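Local atomic coordinates of leucine--tRNA ligase (Agrobacterium radiobacter, PDB entry 5AH5), a protein that probably attaches L-leucine to its cognate tRNA(Leu) at the expense of ATP, as a class I aminoacyl-tRNA synthetase. Residues M38-T42 and M75-S79. Numbering follows the deposited sequence.
Sequences MFPYT and MGWDS. With LSS (5'-O-(L-leucylsulfamoyl)adenosine), chain I.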
loop_
_atom_site.group_PDB
_atom_site.type_symbol
_atom_site.label_atom_id
_atom_site.label_comp_id
_atom_site.label_asym_id
_atom_site.label_seq_id
_atom_site.Cartn_x
_atom_site.Cartn_y
_atom_site.Cartn_z
ATOM N N MET B 38 0.840 -5.852 3.196
ATOM C CA MET B 38 0.217 -6.421 1.991
ATOM C C MET B 38 0.480 -7.904 1.908
ATOM O O MET B 38 1.636 -8.358 1.774
ATOM C CB MET B 38 0.636 -5.685 0.728
ATOM C CG MET B 38 0.034 -4.321 0.618
ATOM S SD MET B 38 0.615 -3.585 -0.910
ATOM C CE MET B 38 0.205 -1.888 -0.673
ATOM N N PHE B 39 -0.606 -8.679 2.099
ATOM C CA PHE B 39 -0.519 -10.169 2.118
ATOM C C PHE B 39 0.005 -10.745 0.794
ATOM O O PHE B 39 -0.163 -10.138 -0.230
ATOM C CB PHE B 39 -1.813 -10.812 2.682
ATOM C CG PHE B 39 -3.021 -10.889 1.739
ATOM C CD1 PHE B 39 -3.300 -9.927 0.781
ATOM C CD2 PHE B 39 -3.980 -11.890 1.939
ATOM C CE1 PHE B 39 -4.432 -10.019 0.013
ATOM C CE2 PHE B 39 -5.114 -11.968 1.154
ATOM C CZ PHE B 39 -5.369 -11.029 0.219
ATOM N N PRO B 40 0.834 -11.768 0.846
ATOM C CA PRO B 40 1.526 -12.197 -0.321
ATOM C C PRO B 40 0.724 -13.137 -1.283
ATOM O O PRO B 40 -0.111 -13.904 -0.832
ATOM C CB PRO B 40 2.661 -12.988 0.240
ATOM C CG PRO B 40 2.149 -13.562 1.451
ATOM C CD PRO B 40 1.196 -12.553 2.004
ATOM N N TYR B 41 1.047 -13.101 -2.574
ATOM C CA TYR B 41 0.532 -14.113 -3.538
ATOM C C TYR B 41 1.160 -15.444 -3.226
ATOM O O TYR B 41 2.362 -15.575 -2.981
ATOM C CB TYR B 41 0.831 -13.730 -4.997
ATOM C CG TYR B 41 0.057 -12.503 -5.500
ATOM C CD1 TYR B 41 -1.343 -12.500 -5.504
ATOM C CD2 TYR B 41 0.719 -11.352 -5.976
ATOM C CE1 TYR B 41 -2.053 -11.449 -5.988
ATOM C CE2 TYR B 41 -0.029 -10.252 -6.463
ATOM C CZ TYR B 41 -1.391 -10.298 -6.425
ATOM O OH TYR B 41 -2.176 -9.245 -6.847
ATOM N N THR B 42 0.385 -16.494 -3.356
ATOM C CA THR B 42 0.922 -17.819 -3.130
ATOM C C THR B 42 1.525 -18.391 -4.423
ATOM O O THR B 42 1.115 -19.484 -4.893
ATOM C CB THR B 42 -0.189 -18.737 -2.561
ATOM O OG1 THR B 42 -1.313 -18.695 -3.455
ATOM C CG2 THR B 42 -0.598 -18.210 -1.224
ATOM N N MET B 75 -2.092 -12.253 9.269
ATOM C CA MET B 75 -1.461 -12.644 8.019
ATOM C C MET B 75 -2.340 -13.748 7.373
ATOM O O MET B 75 -3.006 -14.567 8.024
ATOM C CB MET B 75 -0.016 -13.171 8.237
ATOM C CG MET B 75 0.699 -13.724 6.958
ATOM S SD MET B 75 0.717 -12.567 5.606
ATOM C CE MET B 75 1.687 -11.214 6.368
ATOM N N GLY B 76 -2.346 -13.726 6.076
ATOM C CA GLY B 76 -3.132 -14.681 5.314
ATOM C C GLY B 76 -2.600 -14.620 3.889
ATOM O O GLY B 76 -1.520 -14.055 3.640
ATOM N N TRP B 77 -3.343 -15.202 2.974
ATOM C CA TRP B 77 -2.770 -15.716 1.716
ATOM C C TRP B 77 -3.601 -15.229 0.553
ATOM O O TRP B 77 -4.787 -15.518 0.488
ATOM C CB TRP B 77 -2.753 -17.235 1.807
ATOM C CG TRP B 77 -2.096 -17.658 3.107
ATOM C CD1 TRP B 77 -2.715 -18.200 4.185
ATOM C CD2 TRP B 77 -0.737 -17.403 3.521
ATOM N NE1 TRP B 77 -1.820 -18.466 5.170
ATOM C CE2 TRP B 77 -0.588 -17.956 4.804
ATOM C CE3 TRP B 77 0.367 -16.794 2.922
ATOM C CZ2 TRP B 77 0.604 -17.868 5.524
ATOM C CZ3 TRP B 77 1.597 -16.736 3.635
ATOM C CH2 TRP B 77 1.700 -17.263 4.921
ATOM N N ASP B 78 -2.984 -14.461 -0.343
ATOM C CA ASP B 78 -3.622 -13.995 -1.595
ATOM C C ASP B 78 -3.410 -15.154 -2.630
ATOM O O ASP B 78 -2.449 -15.177 -3.369
ATOM C CB ASP B 78 -2.995 -12.678 -2.004
ATOM C CG ASP B 78 -3.890 -11.796 -2.849
ATOM O OD1 ASP B 78 -5.017 -12.186 -3.173
ATOM O OD2 ASP B 78 -3.454 -10.640 -3.168
ATOM N N SER B 79 -4.354 -16.116 -2.674
ATOM C CA SER B 79 -4.097 -17.360 -3.251
ATOM C C SER B 79 -4.886 -17.710 -4.522
ATOM O O SER B 79 -4.715 -18.798 -4.998
ATOM C CB SER B 79 -4.206 -18.429 -2.141
ATOM O OG SER B 79 -5.310 -18.221 -1.331
HETATM C C1 LSS I . 1.108 -8.830 -3.556
HETATM N N1 LSS I . 11.285 -5.682 -2.019
HETATM O O1 LSS I . 1.622 -7.871 -4.087
HETATM S S1 LSS I . 3.265 -10.006 -3.346
HETATM C C2 LSS I . 10.412 -5.098 -1.201
HETATM N N2 LSS I . 1.785 -9.898 -3.173
HETATM O O2 LSS I . 5.607 -4.853 -2.315
HETATM N N3 LSS I . 9.131 -5.510 -1.077
HETATM O O3 LSS I . 3.857 -5.186 -0.210
HETATM C C4 LSS I . 8.722 -6.570 -1.814
HETATM N N4 LSS I . -0.916 -10.187 -3.007
HETATM O O4 LSS I . 5.752 -7.874 -0.465
HETATM C C5 LSS I . 9.563 -7.162 -2.747
HETATM O O5 LSS I . 3.944 -8.865 -2.458
HETATM C C6 LSS I . 10.859 -6.689 -2.862
HETATM N N6 LSS I . 11.704 -7.305 -3.730
HETATM C C7 LSS I . -2.331 -7.549 -2.150
HETATM N N7 LSS I . 8.865 -8.149 -3.367
HETATM C C8 LSS I . 7.597 -8.139 -2.873
HETATM C C9 LSS I . -0.830 -7.763 -2.367
HETATM N N9 LSS I . 7.534 -7.189 -1.904
HETATM C CA LSS I . -0.380 -8.847 -3.363
HETATM C C10 LSS I . -2.935 -6.939 -3.424
HETATM C C11 LSS I . -2.518 -6.676 -0.858
HETATM O O1A LSS I . 3.865 -9.813 -4.674
HETATM C C21 LSS I . 6.376 -6.788 -1.130
HETATM C C22 LSS I . 5.315 -6.179 -1.979
HETATM C C23 LSS I . 4.065 -6.311 -1.107
HETATM C C24 LSS I . 4.368 -7.600 -0.372
HETATM C C25 LSS I . 3.748 -8.825 -1.048
HETATM O O2A LSS I . 3.796 -11.219 -2.762
HETATM O O HOH W 1 -4.895 -9.644 -5.233
#
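Part of the leucyl-adenylate pocket of this class I synthetase is formed where F39 and Y41 meet D78, a worked example of two loops that follow parallel strands joining to hold the amino group of the leucyl moiety. D78 CB sits over the centre of the F39 ring, 3.6 Å from its centroid, a CH-pi contact, and the carboxylate stacks on the same ring with the planes 15° apart. The ring of Y496, from outside the two segments, also stacks with F39. CG of D78 stands roughly anti to the backbone N (chi1 -154°), which sets OD2 out beyond CE1 of the F39 ring, facing the ligand. There OD2 accepts a hydrogen bond from N4 of the leucyl-sulfamoyl adenosine at 2.6 Å, and F39 O takes a second from N4 at 2.9 Å. Y41 covers this amine from a different direction: N4 lies 3.2 Å above the plane of the phenol ring, over its centre. A negative carboxylate, a carbonyl and a pi face would together favour a protonated amine. Water 1 donates to D78 OD2 and is also hydrogen-bonded to Y41 OH, linking the two side chains.

P40, Y41 and T42 open the predicted HIGH region, which runs from the loop after strand 32-37 into helix 48-66 of the nucleotide-binding fold. Here the backbones make a single bridge: D78 N donates to P40 O at 3.0 Å, and T42 N returns a bond to D78 O. That last oxygen also receives the CA-H of Y41. On the far side of P40 from the sulfamoyl group, CD rests against M75 SD at 3.6 Å and CG against W77 CZ3, while the indole NE1 is held by E122. Beyond the bridge T42 OG1, 3.1 Å from S79 CA, is buried with no polar partner in the model.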